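Local coordinates for beta-N-acetylhexosaminidase (Beutenbergia cavernae, PDB 5BU9), which is a family 3 glycoside hydrolase that probably releases terminal non-reducing N-acetyl-D-hexosamine residues from N-acetyl-beta-D-hexosaminides by hydrolysis, at residues A3-F15 with V326-A340. Sequence-based numbering, arbitrary orientation.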
ATOM      1  N   ALA A   3      23.643  -9.275  -0.752  1.00 75.65           N
ATOM      2  CA  ALA A   3      22.777  -9.832  -1.800  1.00105.23           C
ATOM      3  C   ALA A   3      22.792  -8.956  -3.054  1.00111.58           C
ATOM      4  O   ALA A   3      22.334  -7.804  -3.034  1.00108.82           O
ATOM      5  CB  ALA A   3      21.329 -10.012  -1.296  1.00 54.61           C
ATOM      6  N   ASP A   4      23.322  -9.517  -4.141  1.00 87.78           N
ATOM      7  CA  ASP A   4      23.370  -8.841  -5.436  1.00 52.97           C
ATOM      8  C   ASP A   4      22.380  -9.552  -6.386  1.00 69.45           C
ATOM      9  O   ASP A   4      22.606 -10.648  -6.893  1.00 56.55           O
ATOM     10  CB  ASP A   4      24.800  -8.815  -5.999  1.00 64.73           C
ATOM     11  CG  ASP A   4      25.452 -10.197  -6.008  1.00112.45           C
ATOM     12  OD1 ASP A   4      24.921 -11.122  -5.347  1.00103.13           O
ATOM     13  OD2 ASP A   4      26.498 -10.365  -6.674  1.00111.20           O
ATOM     14  N   LEU A   5      21.247  -8.907  -6.589  1.00 49.76           N
ATOM     15  CA  LEU A   5      20.187  -9.460  -7.393  1.00 47.13           C
ATOM     16  C   LEU A   5      20.465  -9.191  -8.871  1.00 53.03           C
ATOM     17  O   LEU A   5      21.121  -8.212  -9.207  1.00 53.27           O
ATOM     18  CB  LEU A   5      18.856  -8.853  -6.959  1.00 46.06           C
ATOM     19  CG  LEU A   5      18.195  -9.520  -5.761  1.00 41.20           C
ATOM     20  CD1 LEU A   5      19.154  -9.736  -4.619  1.00 44.25           C
ATOM     21  CD2 LEU A   5      17.012  -8.664  -5.316  1.00 54.67           C
ATOM     22  N   SER A   6      19.997 -10.076  -9.748  1.00 48.31           N
ATOM     23  CA  SER A   6      20.018  -9.821 -11.187  1.00 42.87           C
ATOM     24  C   SER A   6      19.040  -8.687 -11.496  1.00 51.92           C
ATOM     25  O   SER A   6      18.187  -8.365 -10.669  1.00 38.57           O
ATOM     26  CB  SER A   6      19.600 -11.063 -11.945  1.00 46.36           C
ATOM     27  OG  SER A   6      18.258 -11.383 -11.564  1.00 46.35           O
ATOM     28  N   LEU A   7      19.140  -8.100 -12.687  1.00 40.25           N
ATOM     29  CA  LEU A   7      18.134  -7.127 -13.132  1.00 43.14           C
ATOM     30  C   LEU A   7      16.709  -7.632 -12.904  1.00 38.12           C
ATOM     31  O   LEU A   7      15.900  -6.915 -12.335  1.00 43.50           O
ATOM     32  CB  LEU A   7      18.307  -6.788 -14.610  1.00 42.26           C
ATOM     33  CG  LEU A   7      17.228  -5.823 -15.085  1.00 47.87           C
ATOM     34  CD1 LEU A   7      17.270  -4.530 -14.275  1.00 36.74           C
ATOM     35  CD2 LEU A   7      17.463  -5.533 -16.542  1.00 45.28           C
ATOM     36  N   GLU A   8      16.431  -8.872 -13.331  1.00 36.23           N
ATOM     37  CA  GLU A   8      15.088  -9.461 -13.251  1.00 40.10           C
ATOM     38  C   GLU A   8      14.619  -9.497 -11.797  1.00 41.34           C
ATOM     39  O   GLU A   8      13.490  -9.132 -11.483  1.00 35.25           O
ATOM     40  CB  GLU A   8      15.064 -10.884 -13.845  1.00 45.38           C
ATOM     41  CG  GLU A   8      15.111 -10.959 -15.371  1.00 37.05           C
ATOM     42  CD  GLU A   8      16.504 -10.691 -15.948  1.00 95.35           C
ATOM     43  OE1 GLU A   8      16.584 -10.534 -17.187  1.00 96.21           O
ATOM     44  OE2 GLU A   8      17.511 -10.631 -15.187  1.00 67.46           O
ATOM     45  N   GLN A   9      15.512  -9.923 -10.909  1.00 35.51           N
ATOM     46  CA  GLN A   9      15.187 -10.024  -9.503  1.00 38.65           C
ATOM     47  C   GLN A   9      14.978  -8.642  -8.869  1.00 50.47           C
ATOM     48  O   GLN A   9      14.120  -8.502  -8.000  1.00 33.82           O
ATOM     49  CB  GLN A   9      16.276 -10.801  -8.776  1.00 48.23           C
ATOM     50  CG  GLN A   9      16.273 -12.289  -9.110  1.00 47.06           C
ATOM     51  CD  GLN A   9      17.540 -12.951  -8.651  1.00 52.52           C
ATOM     52  OE1 GLN A   9      18.547 -12.283  -8.485  1.00 46.85           O
ATOM     53  NE2 GLN A   9      17.501 -14.264  -8.432  1.00 53.84           N
ATOM     54  N   ARG A  10      15.724  -7.623  -9.302  1.00 36.37           N
ATOM     55  CA  ARG A  10      15.528  -6.278  -8.744  1.00 33.86           C
ATOM     56  C   ARG A  10      14.172  -5.711  -9.163  1.00 36.53           C
ATOM     57  O   ARG A  10      13.417  -5.207  -8.326  1.00 31.05           O
ATOM     58  CB  ARG A  10      16.663  -5.332  -9.159  1.00 35.36           C
ATOM     59  CG  ARG A  10      18.019  -5.736  -8.598  1.00 39.39           C
ATOM     60  CD  ARG A  10      19.072  -4.621  -8.672  1.00 50.15           C
ATOM     61  NE  ARG A  10      19.323  -4.114 -10.024  1.00 39.62           N
ATOM     62  CZ  ARG A  10      20.166  -4.650 -10.917  1.00 50.01           C
ATOM     63  NH1 ARG A  10      20.854  -5.742 -10.644  1.00 53.33           N
ATOM     64  NH2 ARG A  10      20.329  -4.088 -12.109  1.00 48.99           N
ATOM     65  N   VAL A  11      13.844  -5.829 -10.448  1.00 35.45           N
ATOM     66  CA  VAL A  11      12.522  -5.470 -10.920  1.00 43.02           C
ATOM     67  C   VAL A  11      11.460  -6.224 -10.100  1.00 34.35           C
ATOM     68  O   VAL A  11      10.491  -5.632  -9.623  1.00 32.88           O
ATOM     69  CB  VAL A  11      12.374  -5.764 -12.403  1.00 31.40           C
ATOM     70  CG1 VAL A  11      10.928  -5.589 -12.800  1.00 29.78           C
ATOM     71  CG2 VAL A  11      13.233  -4.824 -13.191  1.00 34.75           C
ATOM     72  N   GLY A  12      11.673  -7.520  -9.903  1.00 44.16           N
ATOM     73  CA  GLY A  12      10.746  -8.343  -9.153  1.00 28.54           C
ATOM     74  C   GLY A  12      10.476  -7.769  -7.782  1.00 42.18           C
ATOM     75  O   GLY A  12       9.353  -7.830  -7.292  1.00 29.60           O
ATOM     76  N   GLN A  13      11.476  -7.151  -7.168  1.00 35.89           N
ATOM     77  CA  GLN A  13      11.244  -6.533  -5.858  1.00 29.57           C
ATOM     78  C   GLN A  13      10.282  -5.334  -5.860  1.00 34.86           C
ATOM     79  O   GLN A  13       9.814  -4.935  -4.789  1.00 35.40           O
ATOM     80  CB  GLN A  13      12.576  -6.081  -5.256  1.00 31.36           C
ATOM     81  CG  GLN A  13      13.475  -7.205  -4.969  1.00 32.88           C
ATOM     82  CD  GLN A  13      12.961  -8.070  -3.848  1.00 59.04           C
ATOM     83  OE1 GLN A  13      12.616  -7.571  -2.774  1.00 33.58           O
ATOM     84  NE2 GLN A  13      12.888  -9.374  -4.095  1.00 33.43           N
ATOM     85  N   LEU A  14      10.051  -4.743  -7.045  1.00 35.00           N
ATOM     86  CA  LEU A  14       9.190  -3.562  -7.230  1.00 27.61           C
ATOM     87  C   LEU A  14       7.712  -3.922  -7.435  1.00 30.47           C
ATOM     88  O   LEU A  14       6.885  -3.058  -7.769  1.00 33.44           O
ATOM     89  CB  LEU A  14       9.695  -2.724  -8.417  1.00 28.01           C
ATOM     90  CG  LEU A  14      11.191  -2.373  -8.430  1.00 29.26           C
ATOM     91  CD1 LEU A  14      11.464  -1.398  -9.573  1.00 30.31           C
ATOM     92  CD2 LEU A  14      11.646  -1.780  -7.085  1.00 30.20           C
ATOM     93  N   PHE A  15       7.368  -5.196  -7.235  1.00 32.24           N
ATOM     94  CA  PHE A  15       5.979  -5.627  -7.384  1.00 30.44           C
ATOM     95  C   PHE A  15       5.423  -6.331  -6.145  1.00 32.69           C
ATOM     96  O   PHE A  15       6.143  -7.023  -5.419  1.00 35.11           O
ATOM     97  CB  PHE A  15       5.831  -6.545  -8.592  1.00 25.39           C
ATOM     98  CG  PHE A  15       5.875  -5.824  -9.908  1.00 33.53           C
ATOM     99  CD1 PHE A  15       7.094  -5.484 -10.492  1.00 31.90           C
ATOM    100  CD2 PHE A  15       4.708  -5.494 -10.567  1.00 25.74           C
ATOM    101  CE1 PHE A  15       7.147  -4.825 -11.707  1.00 34.41           C
ATOM    102  CE2 PHE A  15       4.743  -4.834 -11.795  1.00 40.27           C
ATOM    103  CZ  PHE A  15       5.964  -4.502 -12.369  1.00 34.15           C
ATOM    104  N   VAL A 326      14.777   2.317 -11.697  1.00 34.64           N
ATOM    105  CA  VAL A 326      14.544   0.970 -11.188  1.00 41.03           C
ATOM    106  C   VAL A 326      15.545   0.591 -10.105  1.00 39.25           C
ATOM    107  O   VAL A 326      15.158   0.095  -9.061  1.00 40.33           O
ATOM    108  CB  VAL A 326      14.587  -0.043 -12.334  1.00 30.62           C
ATOM    109  CG1 VAL A 326      14.770  -1.454 -11.814  1.00 27.97           C
ATOM    110  CG2 VAL A 326      13.285   0.061 -13.146  1.00 33.41           C
ATOM    111  N   ASP A 327      16.831   0.853 -10.326  1.00 43.41           N
ATOM    112  CA  ASP A 327      17.847   0.474  -9.334  1.00 29.95           C
ATOM    113  C   ASP A 327      17.691   1.209  -7.999  1.00 54.87           C
ATOM    114  O   ASP A 327      17.930   0.622  -6.939  1.00 39.94           O
ATOM    115  CB  ASP A 327      19.265   0.696  -9.879  1.00 34.30           C
ATOM    116  CG  ASP A 327      19.711  -0.436 -10.808  1.00 53.63           C
ATOM    117  OD1 ASP A 327      19.003  -1.456 -10.840  1.00 47.42           O
ATOM    118  OD2 ASP A 327      20.745  -0.320 -11.515  1.00 54.25           O
ATOM    119  N   ASP A 328      17.290   2.478  -8.040  1.00 33.31           N
ATOM    120  CA  ASP A 328      17.062   3.246  -6.808  1.00 35.24           C
ATOM    121  C   ASP A 328      15.875   2.692  -6.024  1.00 31.41           C
ATOM    122  O   ASP A 328      15.854   2.659  -4.782  1.00 42.91           O
ATOM    123  CB  ASP A 328      16.788   4.723  -7.124  1.00 31.04           C
ATOM    124  CG  ASP A 328      18.030   5.484  -7.589  1.00 59.43           C
ATOM    125  OD1 ASP A 328      19.147   4.928  -7.543  1.00 45.18           O
ATOM    126  OD2 ASP A 328      17.882   6.657  -8.001  1.00 44.07           O
ATOM    127  N   ALA A 329      14.847   2.318  -6.776  1.00 33.97           N
ATOM    128  CA  ALA A 329      13.633   1.798  -6.194  1.00 28.64           C
ATOM    129  C   ALA A 329      13.938   0.477  -5.460  1.00 32.06           C
ATOM    130  O   ALA A 329      13.541   0.295  -4.313  1.00 31.90           O
ATOM    131  CB  ALA A 329      12.571   1.595  -7.284  1.00 34.11           C
ATOM    132  N   ALA A 330      14.683  -0.416  -6.114  1.00 29.43           N
ATOM    133  CA  ALA A 330      14.985  -1.720  -5.534  1.00 35.18           C
ATOM    134  C   ALA A 330      15.808  -1.552  -4.273  1.00 40.90           C
ATOM    135  O   ALA A 330      15.636  -2.296  -3.308  1.00 39.84           O
ATOM    136  CB  ALA A 330      15.705  -2.595  -6.529  1.00 32.77           C
ATOM    137  N   ARG A 331      16.662  -0.528  -4.256  1.00 41.14           N
ATOM    138  CA  ARG A 331      17.491  -0.270  -3.081  1.00 36.30           C
ATOM    139  C   ARG A 331      16.610   0.155  -1.896  1.00 51.02           C
ATOM    140  O   ARG A 331      16.893  -0.248  -0.781  1.00 38.55           O
ATOM    141  CB  ARG A 331      18.556   0.801  -3.385  1.00 41.02           C
ATOM    142  CG  ARG A 331      19.939   0.477  -2.901  1.00 59.58           C
ATOM    143  CD  ARG A 331      20.992   1.507  -3.372  1.00 55.97           C
ATOM    144  NE  ARG A 331      21.242   1.386  -4.800  1.00 71.22           N
ATOM    145  CZ  ARG A 331      20.998   2.339  -5.687  1.00 55.64           C
ATOM    146  NH1 ARG A 331      20.516   3.510  -5.271  1.00 67.17           N
ATOM    147  NH2 ARG A 331      21.263   2.128  -6.984  1.00 52.51           N
ATOM    148  N   ARG A 332      15.555   0.950  -2.124  1.00 31.13           N
ATOM    149  CA  ARG A 332      14.645   1.324  -1.018  1.00 50.72           C
ATOM    150  C   ARG A 332      13.915   0.119  -0.495  1.00 43.56           C
ATOM    151  O   ARG A 332      13.712  -0.024   0.716  1.00 50.78           O
ATOM    152  CB  ARG A 332      13.614   2.367  -1.436  1.00 31.16           C
ATOM    153  CG  ARG A 332      14.274   3.667  -1.904  1.00 47.49           C
ATOM    154  CD  ARG A 332      13.290   4.746  -2.262  1.00 31.12           C
ATOM    155  NE  ARG A 332      13.964   5.790  -3.007  1.00 45.14           N
ATOM    156  CZ  ARG A 332      13.833   6.006  -4.310  1.00 50.68           C
ATOM    157  NH1 ARG A 332      12.986   5.279  -5.028  1.00 42.68           N
ATOM    158  NH2 ARG A 332      14.523   6.989  -4.894  1.00 53.17           N
ATOM    159  N   VAL A 333      13.507  -0.741  -1.417  1.00 32.18           N
ATOM    160  CA  VAL A 333      12.773  -1.924  -1.032  1.00 32.30           C
ATOM    161  C   VAL A 333      13.670  -2.880  -0.226  1.00 38.09           C
ATOM    162  O   VAL A 333      13.261  -3.335   0.842  1.00 37.24           O
ATOM    163  CB  VAL A 333      12.173  -2.607  -2.235  1.00 33.24           C
ATOM    164  CG1 VAL A 333      11.538  -3.946  -1.811  1.00 27.09           C
ATOM    165  CG2 VAL A 333      11.139  -1.677  -2.898  1.00 27.28           C
ATOM    166  N   LEU A 334      14.900  -3.135  -0.688  1.00 36.74           N
ATOM    167  CA  LEU A 334      15.772  -4.028   0.068  1.00 46.88           C
ATOM    168  C   LEU A 334      16.112  -3.428   1.432  1.00 59.25           C
ATOM    169  O   LEU A 334      16.157  -4.135   2.439  1.00 58.73           O
ATOM    170  CB  LEU A 334      17.048  -4.348  -0.712  1.00 38.50           C
ATOM    171  CG  LEU A 334      16.762  -5.051  -2.035  1.00 48.01           C
ATOM    172  CD1 LEU A 334      18.022  -5.156  -2.856  1.00 38.99           C
ATOM    173  CD2 LEU A 334      16.184  -6.420  -1.798  1.00 37.97           C
ATOM    174  N   ALA A 335      16.340  -2.122   1.479  1.00 36.25           N
ATOM    175  CA  ALA A 335      16.631  -1.469   2.759  1.00 44.02           C
ATOM    176  C   ALA A 335      15.444  -1.554   3.725  1.00 43.28           C
ATOM    177  O   ALA A 335      15.638  -1.692   4.921  1.00 44.85           O
ATOM    178  CB  ALA A 335      17.011  -0.035   2.543  1.00 37.68           C
ATOM    179  N   ALA A 336      14.212  -1.467   3.216  1.00 38.91           N
ATOM    180  CA  ALA A 336      13.059  -1.622   4.095  1.00 34.40           C
ATOM    181  C   ALA A 336      12.976  -3.074   4.582  1.00 57.20           C
ATOM    182  O   ALA A 336      12.408  -3.347   5.618  1.00 41.52           O
ATOM    183  CB  ALA A 336      11.774  -1.217   3.385  1.00 43.11           C
ATOM    184  N   LYS A 337      13.535  -4.015   3.830  1.00 42.15           N
ATOM    185  CA  LYS A 337      13.589  -5.399   4.291  1.00 46.99           C
ATOM    186  C   LYS A 337      14.837  -5.731   5.133  1.00 54.24           C
ATOM    187  O   LYS A 337      15.031  -6.886   5.519  1.00 46.80           O
ATOM    188  CB  LYS A 337      13.526  -6.346   3.100  1.00 40.78           C
ATOM    189  CG  LYS A 337      12.237  -6.245   2.303  1.00 32.63           C
ATOM    190  CD  LYS A 337      12.320  -7.155   1.063  1.00 35.42           C
ATOM    191  CE  LYS A 337      10.966  -7.280   0.403  1.00 36.71           C
ATOM    192  NZ  LYS A 337      10.900  -8.309  -0.651  1.00 32.51           N
ATOM    193  N   GLY A 338      15.678  -4.731   5.405  1.00 51.36           N
ATOM    194  CA  GLY A 338      16.906  -4.930   6.167  1.00 49.07           C
ATOM    195  C   GLY A 338      17.984  -5.733   5.433  1.00 69.98           C
ATOM    196  O   GLY A 338      18.768  -6.449   6.061  1.00 75.72           O
ATOM    197  N   VAL A 339      18.041  -5.594   4.107  1.00 71.19           N
ATOM    198  CA  VAL A 339      18.946  -6.387   3.276  1.00 60.47           C
ATOM    199  C   VAL A 339      20.025  -5.559   2.537  1.00 75.12           C
ATOM    200  O   VAL A 339      19.726  -4.546   1.884  1.00 67.87           O
ATOM    201  CB  VAL A 339      18.120  -7.218   2.273  1.00 62.39           C
ATOM    202  CG1 VAL A 339      19.026  -7.839   1.183  1.00 46.10           C
ATOM    203  CG2 VAL A 339      17.321  -8.291   3.017  1.00 59.19           C
ATOM    204  N   ALA A 340      21.278  -6.006   2.652  1.00109.69           N
ATOM    205  CA  ALA A 340      22.420  -5.394   1.961  1.00 92.54           C
ATOM    206  C   ALA A 340      22.455  -5.798   0.481  1.00105.42           C
ATOM    207  O   ALA A 340      22.877  -5.030  -0.388  1.00101.21           O
ATOM    208  CB  ALA A 340      23.739  -5.787   2.659  1.00 72.17           C
TER
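Arg10 and Ala330, their CA atoms 5.6 Å apart, mark the closest backbone approach of a helix-helix packing in which the axes of helix 7-12 and helix 326-336 pass 9.1 Å apart at 63°, consistent with the small methyl of Ala330 allowing it. Apolar contact fills the centre. Leu14 brings CD2 to within 3.5 Å of Ala329 CB, its other methyl touching Val326 CG1, which also meets Val11 CG2. Arg10, its chain bent at chi3 (-58°), swings its guanidinium edge to Asp327, where NE donates to OD1 at 2.8 Å and NH2 adds a weak bond to the same oxygen. This salt bridge is skewed, since NE reaches OD1 from above a carboxylate plane turned 63° from the guanidinium. NH1 bonds weakly to Leu5 O, in the guanidinium plane, tying the group to the loop before its own helix. With an alanine here the guanidinium is gone, and the Asp327 carboxylate would probably lose its cationic mate across the helices, and Leu5 O its weak bond. In a second polar pair, the extended chain of Lys337 carries NZ to Gln13 OE1 at 2.8 Å; NZ also bonds to Gly38 O, Asn39 OD1 and Pro73 O. The Leu334 side chain crosses that of Gln13 at about a right angle. The contact exemplifies how apolar helix packing with polar pairs at its margins can join a chain's two ends. In this TIM-barrel-type domain, helix 7-12 leads into strand 15-20, which pairs with strands 39-43 and 296-298, while Leu14 packs against Ile289 of helix 281-291.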